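Local coordinates for protein ribonuclease T2 (Homo sapiens, PDB 3T0O) that cleaves single-stranded RNA, preferentially between purine and uridine, and so degrades microbial RNA into fragments that TLR8 senses in innate immunity, at residues P81-S84 with R85-H89; S114-L117 with Y118-D122. All coordinates share one frame; numbering follows the deposited sequence. Where two conformers were deposited one is given.

Contact 1 of 2, residues P81-S84 with R85-H89; sequences PNRS and RFWKH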
ATOM      1  N   PRO A  81      -7.291 -17.026  -4.851  1.00 23.60           N
ATOM      2  CA  PRO A  81      -8.282 -16.912  -5.935  1.00 26.05           C
ATOM      3  C   PRO A  81      -9.470 -16.115  -5.454  1.00 25.48           C
ATOM      4  O   PRO A  81     -10.035 -15.325  -6.217  1.00 28.88           O
ATOM      5  CB  PRO A  81      -8.629 -18.348  -6.279  1.00 27.67           C
ATOM      6  CG  PRO A  81      -7.989 -19.252  -5.244  1.00 27.85           C
ATOM      7  CD  PRO A  81      -6.935 -18.389  -4.490  1.00 22.38           C
ATOM      8  N   ASN A  82      -9.801 -16.267  -4.176  1.00 24.03           N
ATOM      9  CA  ASN A  82     -10.852 -15.463  -3.607  1.00 24.15           C
ATOM     10  C   ASN A  82     -10.216 -14.163  -3.134  1.00 21.86           C
ATOM     11  O   ASN A  82      -9.606 -14.119  -2.060  1.00 19.45           O
ATOM     12  CB  ASN A  82     -11.438 -16.152  -2.404  1.00 24.37           C
ATOM     13  CG  ASN A  82     -12.642 -15.430  -1.874  1.00 29.25           C
ATOM     14  OD1 ASN A  82     -12.893 -14.247  -2.235  1.00 29.03           O
ATOM     15  ND2 ASN A  82     -13.427 -16.129  -1.030  1.00 34.86           N
ATOM     16  N   ARG A  83     -10.303 -13.116  -3.943  1.00 24.10           N
ATOM     17  CA  ARG A  83      -9.621 -11.867  -3.650  1.00 25.07           C
ATOM     18  C   ARG A  83     -10.169 -11.216  -2.363  1.00 24.59           C
ATOM     19  O   ARG A  83      -9.526 -10.408  -1.682  1.00 24.13           O
ATOM     20  CB  ARG A  83      -9.827 -10.941  -4.861  1.00 26.71           C
ATOM     21  CG  ARG A  83      -8.780  -9.955  -5.043  1.00 26.58           C
ATOM     22  CD  ARG A  83      -9.087  -9.091  -6.272  1.00 28.95           C
ATOM     23  NE  ARG A  83      -8.688  -9.668  -7.578  1.00 27.12           N
ATOM     24  CZ  ARG A  83      -9.517 -10.258  -8.458  1.00 32.38           C
ATOM     25  NH1 ARG A  83     -10.821 -10.453  -8.217  1.00 31.60           N
ATOM     26  NH2 ARG A  83      -9.007 -10.693  -9.600  1.00 38.19           N
ATOM     27  N   SER A  84     -11.377 -11.596  -2.007  1.00 24.79           N
ATOM     28  CA  SER A  84     -11.975 -10.991  -0.870  1.00 25.99           C
ATOM     29  C   SER A  84     -11.310 -11.485   0.452  1.00 23.53           C
ATOM     30  O   SER A  84     -11.476 -10.841   1.486  1.00 24.86           O
ATOM     31  CB  SER A  84     -13.508 -11.059  -0.927  1.00 28.65           C
ATOM     32  OG  SER A  84     -13.867 -12.254  -0.329  1.00 31.68           O
ATOM     33  N   ARG A  85     -10.543 -12.588   0.446  1.00 20.79           N
ATOM     34  CA  ARG A  85      -9.803 -13.003   1.656  0.50 20.31           C
ATOM     35  C   ARG A  85      -8.846 -11.915   2.079  1.00 18.28           C
ATOM     36  O   ARG A  85      -8.656 -11.633   3.260  1.00 18.12           O
ATOM     37  CB  ARG A  85      -8.981 -14.282   1.459  0.50 21.94           C
ATOM     38  CG  ARG A  85      -9.698 -15.469   0.897  0.50 25.47           C
ATOM     39  CD  ARG A  85      -8.761 -16.695   0.965  0.50 30.15           C
ATOM     40  NE  ARG A  85      -8.246 -16.962   2.313  0.50 33.83           N
ATOM     41  CZ  ARG A  85      -7.535 -18.043   2.647  0.50 36.18           C
ATOM     42  NH1 ARG A  85      -7.243 -18.956   1.724  0.50 37.78           N
ATOM     43  NH2 ARG A  85      -7.117 -18.225   3.901  0.50 34.83           N
ATOM     44  N   PHE A  86      -8.204 -11.279   1.119  1.00 15.26           N
ATOM     45  CA  PHE A  86      -7.272 -10.173   1.470  1.00 14.59           C
ATOM     46  C   PHE A  86      -7.992  -8.987   2.040  1.00 13.90           C
ATOM     47  O   PHE A  86      -7.569  -8.439   3.028  1.00 14.33           O
ATOM     48  CB  PHE A  86      -6.488  -9.849   0.192  1.00 14.39           C
ATOM     49  CG  PHE A  86      -5.639  -8.630   0.235  1.00 13.23           C
ATOM     50  CD1 PHE A  86      -4.846  -8.353   1.305  1.00 16.98           C
ATOM     51  CD2 PHE A  86      -5.576  -7.791  -0.889  1.00 15.30           C
ATOM     52  CE1 PHE A  86      -4.015  -7.206   1.306  1.00 19.95           C
ATOM     53  CE2 PHE A  86      -4.786  -6.703  -0.913  1.00 20.25           C
ATOM     54  CZ  PHE A  86      -3.998  -6.376   0.206  1.00 21.20           C
ATOM     55  N   TRP A  87      -9.102  -8.606   1.397  1.00 15.09           N
ATOM     56  CA  TRP A  87      -9.809  -7.414   1.862  1.00 13.72           C
ATOM     57  C   TRP A  87     -10.421  -7.709   3.245  1.00 14.13           C
ATOM     58  O   TRP A  87     -10.475  -6.793   4.081  1.00 14.64           O
ATOM     59  CB  TRP A  87     -10.921  -7.084   0.839  1.00 15.04           C
ATOM     60  CG  TRP A  87     -10.356  -6.754  -0.452  1.00 12.18           C
ATOM     61  CD1 TRP A  87      -9.132  -6.184  -0.717  1.00 14.58           C
ATOM     62  CD2 TRP A  87     -10.981  -7.001  -1.699  1.00 14.83           C
ATOM     63  NE1 TRP A  87      -8.974  -6.054  -2.103  1.00 13.64           N
ATOM     64  CE2 TRP A  87     -10.082  -6.543  -2.726  1.00 12.75           C
ATOM     65  CE3 TRP A  87     -12.189  -7.581  -2.062  1.00 16.75           C
ATOM     66  CZ2 TRP A  87     -10.417  -6.626  -4.098  1.00 15.05           C
ATOM     67  CZ3 TRP A  87     -12.521  -7.656  -3.399  1.00 19.09           C
ATOM     68  CH2 TRP A  87     -11.637  -7.212  -4.394  1.00 16.33           C
ATOM     69  N   LYS A  88     -10.855  -8.952   3.479  1.00 13.92           N
ATOM     70  CA  LYS A  88     -11.394  -9.315   4.762  1.00 14.23           C
ATOM     71  C   LYS A  88     -10.273  -9.092   5.803  1.00 15.76           C
ATOM     72  O   LYS A  88     -10.541  -8.574   6.890  1.00 17.81           O
ATOM     73  CB  LYS A  88     -11.834 -10.772   4.730  1.00 16.12           C
ATOM     74  CG  LYS A  88     -12.207 -11.311   6.110  1.00 19.49           C
ATOM     75  CD  LYS A  88     -12.667 -12.773   5.919  1.00 25.91           C
ATOM     76  CE  LYS A  88     -12.647 -13.559   7.213  1.00 32.25           C
ATOM     77  NZ  LYS A  88     -13.777 -13.130   8.072  1.00 33.64           N
ATOM     78  N   HIS A  89      -9.072  -9.601   5.481  1.00 15.62           N
ATOM     79  CA  HIS A  89      -7.932  -9.445   6.392  1.00 16.75           C
ATOM     80  C   HIS A  89      -7.684  -7.971   6.695  1.00 15.72           C
ATOM     81  O   HIS A  89      -7.530  -7.570   7.856  1.00 15.86           O
ATOM     82  CB  HIS A  89      -6.674 -10.067   5.755  1.00 17.30           C
ATOM     83  CG  HIS A  89      -5.416  -9.801   6.518  1.00 22.42           C
ATOM     84  ND1 HIS A  89      -5.024 -10.586   7.576  1.00 29.93           N
ATOM     85  CD2 HIS A  89      -4.451  -8.859   6.358  1.00 26.66           C
ATOM     86  CE1 HIS A  89      -3.896 -10.105   8.081  1.00 27.75           C
ATOM     87  NE2 HIS A  89      -3.518  -9.071   7.355  1.00 31.67           N
TER
HETATM   88  O   HOH W   1      -7.367 -12.738  -1.161  1.00 12.97           O
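The indole of W87 receives the carbonyl oxygen of R83 over one face, 3.7 Å above its plane and displaced toward the rim. On the same face the aliphatic part of R83 lies off-centre over the six-membered ring: CG makes a CH-pi contact, 4.3 Å from the ring centroid, and CD reaches the rim at CZ2, 3.5 Å away. With CG anti to the backbone N (chi1 -153°), the arginine chain runs alongside the indole before it bends at chi3 and carries its guanidinium to a salt bridge with D30. W87 also meets W73 edge-to-face, and its NE1 donates to W73 O.

Around this packing the chain enters helix 84-98, and N82 caps the turn. Its OD1 accepts from S84 OG at 2.9 Å and from S84 N at 3.1 Å, both from the same face of the amide plane. N82 O takes R85 N at 3.1 Å and a water that also accepts from F86 N. Two bonds grip OD1, which should limit amide rotation, and cap and water give the first N-H groups partners; the same helix carries the probable active-site residues E90 and H94, and F86 lies beside E90 and H41.

Contact 2 of 2, residues S114-L117 with Y118-D122; sequences SLEL and YRELD
R119 lays its guanidinium over the backbone of E116, with CA of that residue 3.6 Å above the plane and over its centre. This is side-chain packing between residues one turn apart on an alpha-helix, 107-121, which lies against the antiparallel sheet of the RNase T2 fold. R119 gets there because CG stands beside its own backbone N (chi1 -63°) and the chain bends at chi3, bringing NH2 to 3.7 Å from E116 CB. NH1 is drawn to E68 in a salt bridge.

Along the outer side, E116 and E120 run side by side with their carboxylate planes 29° apart. Their OE2 atoms are 4.1 Å from each other, a proximity of like charge that is probably eased by R113, which forms a salt bridge with E116 OE1 and a long, weak ion pair with E120 OE1. The buried side is different: L115 and Y118 both meet I40 of strand 39-45, Y118 and L121 reach M15 of strand 12-18, and Y118 OH bonds to W38 O. The i to i+4 backbone bonds continue beneath these side chains; in the last turn L121 N donates to L117 O at 2.8 Å, while L121 CG comes tightly up to that same oxygen, 3.1 Å away.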
ATOM      1  N   SER A 114     -10.051   4.879   1.362  1.00 12.79           N
ATOM      2  CA  SER A 114      -8.781   4.325   1.000  1.00 12.04           C
ATOM      3  C   SER A 114      -8.539   4.435  -0.473  1.00 12.47           C
ATOM      4  O   SER A 114      -7.483   4.875  -0.922  1.00 11.90           O
ATOM      5  CB  SER A 114      -8.732   2.853   1.426  1.00 12.77           C
ATOM      6  OG  SER A 114      -8.759   2.817   2.852  1.00 14.60           O
ATOM      7  N   LEU A 115      -9.539   4.094  -1.264  1.00 12.78           N
ATOM      8  CA  LEU A 115      -9.382   4.235  -2.715  1.00 11.90           C
ATOM      9  C   LEU A 115      -9.239   5.681  -3.113  1.00 12.92           C
ATOM     10  O   LEU A 115      -8.473   5.982  -4.042  1.00 13.66           O
ATOM     11  CB  LEU A 115     -10.617   3.663  -3.410  1.00 12.83           C
ATOM     12  CG  LEU A 115     -10.737   2.156  -3.275  1.00 12.04           C
ATOM     13  CD1 LEU A 115     -12.154   1.713  -3.654  1.00 16.00           C
ATOM     14  CD2 LEU A 115      -9.768   1.442  -4.179  1.00 13.62           C
ATOM     15  N   GLU A 116      -9.979   6.576  -2.469  1.00 12.71           N
ATOM     16  CA  GLU A 116      -9.858   8.003  -2.814  1.00 13.43           C
ATOM     17  C   GLU A 116      -8.494   8.493  -2.538  1.00 12.80           C
ATOM     18  O   GLU A 116      -7.911   9.187  -3.366  1.00 13.63           O
ATOM     19  CB  GLU A 116     -10.858   8.779  -1.987  1.00 14.62           C
ATOM     20  CG  GLU A 116     -10.989  10.205  -2.315  1.00 19.64           C
ATOM     21  CD  GLU A 116     -12.184  10.784  -1.564  1.00 28.62           C
ATOM     22  OE1 GLU A 116     -12.313  10.547  -0.338  1.00 26.84           O
ATOM     23  OE2 GLU A 116     -13.024  11.457  -2.202  1.00 32.84           O
ATOM     24  N   LEU A 117      -7.951   8.132  -1.388  1.00 11.88           N
ATOM     25  CA  LEU A 117      -6.600   8.582  -1.020  1.00 11.50           C
ATOM     26  C   LEU A 117      -5.583   8.048  -2.001  1.00  9.96           C
ATOM     27  O   LEU A 117      -4.640   8.749  -2.388  1.00 11.55           O
ATOM     28  CB  LEU A 117      -6.272   8.014   0.386  1.00 11.17           C
ATOM     29  CG  LEU A 117      -7.050   8.800   1.421  1.00 13.40           C
ATOM     30  CD1 LEU A 117      -6.855   8.061   2.729  1.00 15.19           C
ATOM     31  CD2 LEU A 117      -6.409  10.216   1.553  1.00 17.27           C
ATOM     32  N   TYR A 118      -5.766   6.789  -2.435  1.00  8.80           N
ATOM     33  CA  TYR A 118      -4.820   6.246  -3.417  1.00  9.15           C
ATOM     34  C   TYR A 118      -4.852   7.106  -4.714  1.00 10.22           C
ATOM     35  O   TYR A 118      -3.794   7.394  -5.256  1.00 11.31           O
ATOM     36  CB  TYR A 118      -5.364   4.853  -3.776  1.00  9.52           C
ATOM     37  CG  TYR A 118      -4.604   4.152  -4.904  1.00 10.93           C
ATOM     38  CD1 TYR A 118      -3.342   3.647  -4.681  1.00  8.69           C
ATOM     39  CD2 TYR A 118      -5.190   4.022  -6.139  1.00  9.56           C
ATOM     40  CE1 TYR A 118      -2.684   2.967  -5.745  1.00  9.06           C
ATOM     41  CE2 TYR A 118      -4.564   3.356  -7.205  1.00 12.16           C
ATOM     42  CZ  TYR A 118      -3.316   2.827  -6.965  1.00 10.60           C
ATOM     43  OH  TYR A 118      -2.730   2.182  -8.054  1.00 12.23           O
ATOM     44  N   ARG A 119      -6.031   7.506  -5.161  1.00 11.53           N
ATOM     45  CA  ARG A 119      -6.189   8.329  -6.370  0.50 12.30           C
ATOM     46  C   ARG A 119      -5.572   9.708  -6.208  1.00 13.18           C
ATOM     47  O   ARG A 119      -5.010  10.274  -7.162  1.00 15.17           O
ATOM     48  CB  ARG A 119      -7.702   8.475  -6.712  0.50 13.34           C
ATOM     49  CG  ARG A 119      -8.365   7.123  -7.051  0.50 16.25           C
ATOM     50  CD  ARG A 119      -9.807   7.229  -7.616  0.50 18.43           C
ATOM     51  NE  ARG A 119     -10.713   8.028  -6.793  0.50 22.27           N
ATOM     52  CZ  ARG A 119     -11.663   7.561  -5.984  0.50 21.85           C
ATOM     53  NH1 ARG A 119     -11.870   6.265  -5.810  0.50 21.15           N
ATOM     54  NH2 ARG A 119     -12.421   8.425  -5.325  0.50 25.08           N
ATOM     55  N   GLU A 120      -5.788  10.297  -5.020  1.00 13.21           N
ATOM     56  CA  GLU A 120      -5.347  11.651  -4.756  1.00 14.20           C
ATOM     57  C   GLU A 120      -3.835  11.640  -4.593  1.00 14.01           C
ATOM     58  O   GLU A 120      -3.129  12.566  -5.059  1.00 14.84           O
ATOM     59  CB  GLU A 120      -6.026  12.195  -3.497  1.00 15.22           C
ATOM     60  CG  GLU A 120      -7.502  12.451  -3.747  1.00 22.52           C
ATOM     61  CD  GLU A 120      -8.227  12.919  -2.521  1.00 28.68           C
ATOM     62  OE1 GLU A 120      -7.640  13.007  -1.419  1.00 33.78           O
ATOM     63  OE2 GLU A 120      -9.406  13.225  -2.702  1.00 32.29           O
ATOM     64  N   LEU A 121      -3.293  10.612  -3.955  1.00 11.88           N
ATOM     65  CA  LEU A 121      -1.869  10.621  -3.830  1.00 10.84           C
ATOM     66  C   LEU A 121      -1.167  10.369  -5.166  1.00 11.28           C
ATOM     67  O   LEU A 121      -0.113  10.962  -5.512  1.00 10.24           O
ATOM     68  CB  LEU A 121      -1.449   9.520  -2.863  1.00 12.07           C
ATOM     69  CG  LEU A 121      -1.930   9.917  -1.467  1.00 15.09           C
ATOM     70  CD1 LEU A 121      -1.755   8.657  -0.580  1.00 15.81           C
ATOM     71  CD2 LEU A 121      -1.131  11.113  -0.855  1.00 17.81           C
ATOM     72  N   ASP A 122      -1.802   9.488  -5.986  1.00 10.61           N
ATOM     73  CA  ASP A 122      -1.228   9.124  -7.284  1.00  9.66           C
ATOM     74  C   ASP A 122       0.269   8.922  -7.319  1.00 10.27           C
ATOM     75  O   ASP A 122       0.990   9.559  -8.092  1.00 11.65           O
ATOM     76  CB  ASP A 122      -1.724  10.036  -8.384  1.00 11.42           C
ATOM     77  CG  ASP A 122      -1.588   9.353  -9.785  1.00 12.02           C
ATOM     78  OD1 ASP A 122      -1.081   8.202  -9.847  1.00 15.53           O
ATOM     79  OD2 ASP A 122      -2.025  10.041 -10.725  1.00 17.63           O
TER

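The two contacts compare the start of one helix with the later turns of the next: contact 1 opens helix 84-98, contact 2 belongs to helix 107-121. They do not touch; their centres lie 20 Å apart and their nearest atoms about 8 Å. Contact 1 is partly buried and depends on polar capping, water and an aromatic face, as suits a helix start whose backbone N-H groups lack a preceding turn. Contact 2 is mostly buried, with regular helical bonds, L115, L121 and Y118 against the sheet and charged residues on the outer side. Helix 66-72 is a shared neighbour: M69 meets W87 of contact 1 and L115 of contact 2.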